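Long-range contact in branched-chain-amino-acid aminotransferase (Pseudomonas sp. UW4, PDB 6JIF), which catalyses the reversible transfer of an amino group between branched-chain amino acids and 2-oxo acids, using pyridoxal-5'-phosphate as cofactor: residues G248-S260 against L280-D292. Numbering follows the deposited sequence.
Sequences GITHDNKFVTPNS and LGMEVVEGDVFID
F255 and T257 alternate with E283, V285 and G287 in the zigzag of backbone hydrogen bonds that marks a parallel strand pair. F255 N donates to E283 O at 2.9 Å, nearly straight at 169°; the last bond, N259 N to G287 O, is more bent at 141°, where the strands end. Just beyond it a water joins N259 O to the D288 carboxylate through OD1.

Beta-branched residues suit these extended strands. V256 and V285 lie side by side on one face, V256 CG2 4.0 Å from V285 CB. With V289 CG2 anti to its own carbonyl carbon, that methyl is turned to touch both V256 CG1 and P258 CG. On the face of F255 and T257, V284 CG2 packs on F255 CB. Flexible, unbranched M282 bends at chi3 (72°), and its methyl CE lies 4.2 Å from F255 CB and 4.4 Å from I249 CD1.

The extended chain of K254 crosses E283, its CE 3.7 Å from E283 OE1, and rests CD on V285 CG2; its NZ makes a long salt bridge to D252. Cut back to alanine, K254 would lose the methylenes lying across E283 and against V285 CG2, and D252 is likely to be left without this distant charged mate.

Strand 255-258, helix 267-278 and strand 284-287 form a beta-alpha-beta unit: F255 and T257 face that helix, F255 and M282 also meet helix 332-346, and V256 and V289 pack on F297 of strand 297-304.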
loop_
_atom_site.group_PDB
_atom_site.type_symbol
_atom_site.label_atom_id
_atom_site.label_comp_id
_atom_site.label_asym_id
_atom_site.label_seq_id
_atom_site.Cartn_x
_atom_site.Cartn_y
_atom_site.Cartn_z
ATOM N N GLY B 248 -6.893 4.290 -26.722
ATOM C CA GLY B 248 -7.030 3.700 -28.040
ATOM C C GLY B 248 -7.492 4.771 -29.011
ATOM O O GLY B 248 -8.160 5.719 -28.625
ATOM N N ILE B 249 -7.141 4.607 -30.284
ATOM C CA ILE B 249 -7.590 5.491 -31.359
ATOM C C ILE B 249 -8.508 4.676 -32.241
ATOM O O ILE B 249 -8.057 3.683 -32.808
ATOM C CB ILE B 249 -6.413 6.015 -32.199
ATOM C CG1 ILE B 249 -5.372 6.706 -31.331
ATOM C CG2 ILE B 249 -6.954 6.920 -33.337
ATOM C CD1 ILE B 249 -5.901 7.927 -30.554
ATOM N N THR B 250 -9.786 5.029 -32.321
ATOM C CA THR B 250 -10.736 4.236 -33.089
ATOM C C THR B 250 -10.532 4.406 -34.591
ATOM O O THR B 250 -9.850 5.318 -35.065
ATOM C CB THR B 250 -12.178 4.621 -32.788
ATOM O OG1 THR B 250 -12.386 5.973 -33.226
ATOM C CG2 THR B 250 -12.435 4.490 -31.326
ATOM N N HIS B 251 -11.210 3.542 -35.355
ATOM C CA HIS B 251 -11.134 3.647 -36.811
ATOM C C HIS B 251 -11.670 4.972 -37.317
ATOM O O HIS B 251 -11.185 5.472 -38.336
ATOM C CB HIS B 251 -11.844 2.470 -37.446
ATOM C CG HIS B 251 -11.123 1.187 -37.203
ATOM N ND1 HIS B 251 -10.024 0.813 -37.938
ATOM C CD2 HIS B 251 -11.305 0.221 -36.272
ATOM C CE1 HIS B 251 -9.557 -0.330 -37.474
ATOM N NE2 HIS B 251 -10.326 -0.721 -36.470
ATOM N N ASP B 252 -12.637 5.579 -36.616
ATOM C CA ASP B 252 -13.071 6.926 -36.962
ATOM C C ASP B 252 -12.374 7.987 -36.141
ATOM O O ASP B 252 -12.955 9.048 -35.896
ATOM C CB ASP B 252 -14.588 7.097 -36.858
ATOM C CG ASP B 252 -15.171 6.562 -35.586
ATOM O OD1 ASP B 252 -14.435 6.140 -34.671
ATOM O OD2 ASP B 252 -16.420 6.554 -35.522
ATOM N N ASN B 253 -11.164 7.685 -35.658
ATOM C CA ASN B 253 -10.219 8.669 -35.158
ATOM C C ASN B 253 -10.640 9.306 -33.842
ATOM O O ASN B 253 -10.222 10.416 -33.543
ATOM C CB ASN B 253 -9.988 9.757 -36.192
ATOM C CG ASN B 253 -9.299 9.217 -37.412
ATOM O OD1 ASN B 253 -8.163 8.771 -37.319
ATOM N ND2 ASN B 253 -9.990 9.229 -38.553
ATOM N N LYS B 254 -11.351 8.587 -32.999
ATOM C CA LYS B 254 -11.662 9.102 -31.668
ATOM C C LYS B 254 -10.598 8.638 -30.698
ATOM O O LYS B 254 -10.138 7.489 -30.784
ATOM C CB LYS B 254 -13.033 8.601 -31.199
ATOM C CG LYS B 254 -14.144 8.997 -32.138
ATOM C CD LYS B 254 -15.491 8.612 -31.597
ATOM C CE LYS B 254 -16.578 8.966 -32.632
ATOM N NZ LYS B 254 -17.844 8.308 -32.257
ATOM N N PHE B 255 -10.243 9.519 -29.742
ATOM C CA PHE B 255 -9.290 9.202 -28.678
ATOM C C PHE B 255 -10.106 8.637 -27.526
ATOM O O PHE B 255 -10.969 9.339 -26.985
ATOM C CB PHE B 255 -8.528 10.460 -28.281
ATOM C CG PHE B 255 -7.532 10.287 -27.148
ATOM C CD1 PHE B 255 -7.975 10.293 -25.807
ATOM C CD2 PHE B 255 -6.165 10.152 -27.401
ATOM C CE1 PHE B 255 -7.054 10.176 -24.751
ATOM C CE2 PHE B 255 -5.242 10.024 -26.372
ATOM C CZ PHE B 255 -5.687 10.048 -25.026
ATOM N N VAL B 256 -9.916 7.346 -27.209
ATOM C CA VAL B 256 -10.760 6.667 -26.210
ATOM C C VAL B 256 -9.912 6.291 -25.005
ATOM O O VAL B 256 -8.846 5.690 -25.139
ATOM C CB VAL B 256 -11.444 5.437 -26.821
ATOM C CG1 VAL B 256 -12.346 4.789 -25.823
ATOM C CG2 VAL B 256 -12.232 5.871 -28.057
ATOM N N THR B 257 -10.397 6.619 -23.809
ATOM C CA THR B 257 -9.631 6.223 -22.629
ATOM C C THR B 257 -10.578 5.762 -21.511
ATOM O O THR B 257 -11.723 6.240 -21.414
ATOM C CB THR B 257 -8.699 7.394 -22.213
ATOM O OG1 THR B 257 -7.767 6.949 -21.220
ATOM C CG2 THR B 257 -9.517 8.589 -21.683
ATOM N N PRO B 258 -10.148 4.792 -20.682
ATOM C CA PRO B 258 -11.032 4.270 -19.628
ATOM C C PRO B 258 -11.453 5.295 -18.600
ATOM O O PRO B 258 -10.708 6.209 -18.256
ATOM C CB PRO B 258 -10.181 3.167 -18.952
ATOM C CG PRO B 258 -9.277 2.645 -20.117
ATOM C CD PRO B 258 -8.935 3.969 -20.830
ATOM N N ASN B 259 -12.671 5.100 -18.093
ATOM C CA ASN B 259 -13.235 5.921 -17.030
ATOM C C ASN B 259 -13.821 4.959 -16.013
ATOM O O ASN B 259 -14.656 4.126 -16.370
ATOM C CB ASN B 259 -14.313 6.833 -17.622
ATOM C CG ASN B 259 -14.924 7.755 -16.604
ATOM O OD1 ASN B 259 -14.328 8.044 -15.594
ATOM N ND2 ASN B 259 -16.093 8.261 -16.908
ATOM N N SER B 260 -13.343 5.010 -14.782
ATOM C CA SER B 260 -13.926 4.186 -13.724
ATOM C C SER B 260 -13.413 4.716 -12.396
ATOM O O SER B 260 -12.388 5.421 -12.364
ATOM C CB SER B 260 -13.538 2.714 -13.888
ATOM O OG SER B 260 -12.457 2.361 -13.045
ATOM N N LEU B 280 -6.055 19.576 -31.794
ATOM C CA LEU B 280 -5.909 18.619 -32.890
ATOM C C LEU B 280 -7.208 18.300 -33.613
ATOM O O LEU B 280 -7.195 17.454 -34.506
ATOM C CB LEU B 280 -5.314 17.306 -32.357
ATOM C CG LEU B 280 -3.971 17.606 -31.706
ATOM C CD1 LEU B 280 -3.469 16.471 -30.881
ATOM C CD2 LEU B 280 -2.978 17.964 -32.853
ATOM N N GLY B 281 -8.322 18.914 -33.217
ATOM C CA GLY B 281 -9.610 18.700 -33.848
ATOM C C GLY B 281 -10.141 17.296 -33.684
ATOM O O GLY B 281 -10.848 16.807 -34.567
ATOM N N MET B 282 -9.835 16.645 -32.562
ATOM C CA MET B 282 -10.252 15.260 -32.325
ATOM C C MET B 282 -11.413 15.145 -31.327
ATOM O O MET B 282 -11.588 15.989 -30.441
ATOM C CB MET B 282 -9.080 14.417 -31.821
ATOM C CG MET B 282 -7.955 14.306 -32.840
ATOM S SD MET B 282 -6.546 13.458 -32.080
ATOM C CE MET B 282 -7.221 11.818 -32.012
ATOM N N GLU B 283 -12.205 14.076 -31.480
ATOM C CA GLU B 283 -13.237 13.685 -30.507
ATOM C C GLU B 283 -12.620 12.804 -29.429
ATOM O O GLU B 283 -11.741 11.986 -29.721
ATOM C CB GLU B 283 -14.383 12.936 -31.197
ATOM C CG GLU B 283 -15.567 13.794 -31.575
ATOM C CD GLU B 283 -16.172 13.446 -32.918
ATOM O OE1 GLU B 283 -15.746 12.436 -33.543
ATOM O OE2 GLU B 283 -17.072 14.199 -33.367
ATOM N N VAL B 284 -13.064 12.989 -28.182
ATOM C CA VAL B 284 -12.610 12.177 -27.055
ATOM C C VAL B 284 -13.790 11.418 -26.491
ATOM O O VAL B 284 -14.885 11.973 -26.381
ATOM C CB VAL B 284 -11.957 13.057 -25.973
ATOM C CG1 VAL B 284 -11.735 12.205 -24.689
ATOM C CG2 VAL B 284 -10.657 13.517 -26.498
ATOM N N VAL B 285 -13.577 10.141 -26.182
ATOM C CA VAL B 285 -14.526 9.320 -25.427
ATOM C C VAL B 285 -13.853 8.820 -24.151
ATOM O O VAL B 285 -12.807 8.166 -24.210
ATOM C CB VAL B 285 -15.014 8.124 -26.259
ATOM C CG1 VAL B 285 -15.974 7.317 -25.426
ATOM C CG2 VAL B 285 -15.643 8.584 -27.592
ATOM N N GLU B 286 -14.471 9.096 -22.998
ATOM C CA GLU B 286 -14.063 8.517 -21.726
ATOM C C GLU B 286 -15.123 7.514 -21.304
ATOM O O GLU B 286 -16.261 7.886 -21.020
ATOM C CB GLU B 286 -13.863 9.586 -20.668
ATOM C CG GLU B 286 -12.779 10.565 -21.025
ATOM C CD GLU B 286 -12.630 11.587 -19.924
ATOM O OE1 GLU B 286 -12.384 11.160 -18.762
ATOM O OE2 GLU B 286 -12.804 12.792 -20.204
ATOM N N GLY B 287 -14.780 6.238 -21.322
ATOM C CA GLY B 287 -15.843 5.282 -21.064
ATOM C C GLY B 287 -15.343 3.862 -20.848
ATOM O O GLY B 287 -14.238 3.683 -20.340
ATOM N N ASP B 288 -16.119 2.858 -21.232
ATOM C CA ASP B 288 -15.756 1.453 -21.009
ATOM C C ASP B 288 -14.991 0.954 -22.226
ATOM O O ASP B 288 -15.477 1.059 -23.361
ATOM C CB ASP B 288 -16.990 0.586 -20.812
ATOM C CG ASP B 288 -17.690 0.833 -19.492
ATOM O OD1 ASP B 288 -17.036 1.349 -18.553
ATOM O OD2 ASP B 288 -18.888 0.453 -19.385
ATOM N N VAL B 289 -13.808 0.408 -21.988
ATOM C CA VAL B 289 -12.932 -0.135 -23.025
ATOM C C VAL B 289 -12.925 -1.656 -22.825
ATOM O O VAL B 289 -12.206 -2.194 -21.977
ATOM C CB VAL B 289 -11.528 0.479 -22.948
ATOM C CG1 VAL B 289 -10.598 -0.128 -24.018
ATOM C CG2 VAL B 289 -11.533 2.089 -23.191
ATOM N N PHE B 290 -13.736 -2.371 -23.596
ATOM C CA PHE B 290 -13.846 -3.817 -23.410
ATOM C C PHE B 290 -12.649 -4.592 -23.955
ATOM O O PHE B 290 -12.186 -4.370 -25.086
ATOM C CB PHE B 290 -15.147 -4.281 -24.049
ATOM C CG PHE B 290 -16.357 -3.843 -23.260
ATOM C CD1 PHE B 290 -16.703 -4.507 -22.068
ATOM C CD2 PHE B 290 -17.159 -2.812 -23.690
ATOM C CE1 PHE B 290 -17.826 -4.095 -21.316
ATOM C CE2 PHE B 290 -18.285 -2.374 -22.939
ATOM C CZ PHE B 290 -18.621 -3.028 -21.774
ATOM N N ILE B 291 -12.180 -5.572 -23.172
ATOM C CA ILE B 291 -10.987 -6.328 -23.623
ATOM C C ILE B 291 -11.326 -7.299 -24.758
ATOM O O ILE B 291 -10.421 -7.693 -25.518
ATOM C CB ILE B 291 -10.340 -7.043 -22.416
ATOM C CG1 ILE B 291 -8.970 -7.637 -22.779
ATOM C CG2 ILE B 291 -11.289 -8.167 -21.889
ATOM C CD1 ILE B 291 -7.973 -6.659 -23.402
ATOM N N ASP B 292 -12.608 -7.672 -24.917
ATOM C CA ASP B 292 -13.045 -8.505 -26.034
ATOM C C ASP B 292 -13.301 -7.673 -27.308
ATOM O O ASP B 292 -13.681 -8.240 -28.339
ATOM C CB ASP B 292 -14.306 -9.306 -25.657
ATOM C CG ASP B 292 -15.484 -8.401 -25.140
ATOM O OD1 ASP B 292 -15.331 -7.773 -24.025
ATOM O OD2 ASP B 292 -16.569 -8.371 -25.821
HETATM O O HOH W 1 -11.512 12.527 -33.863
HETATM O O HOH W 2 -14.498 1.584 -17.454
#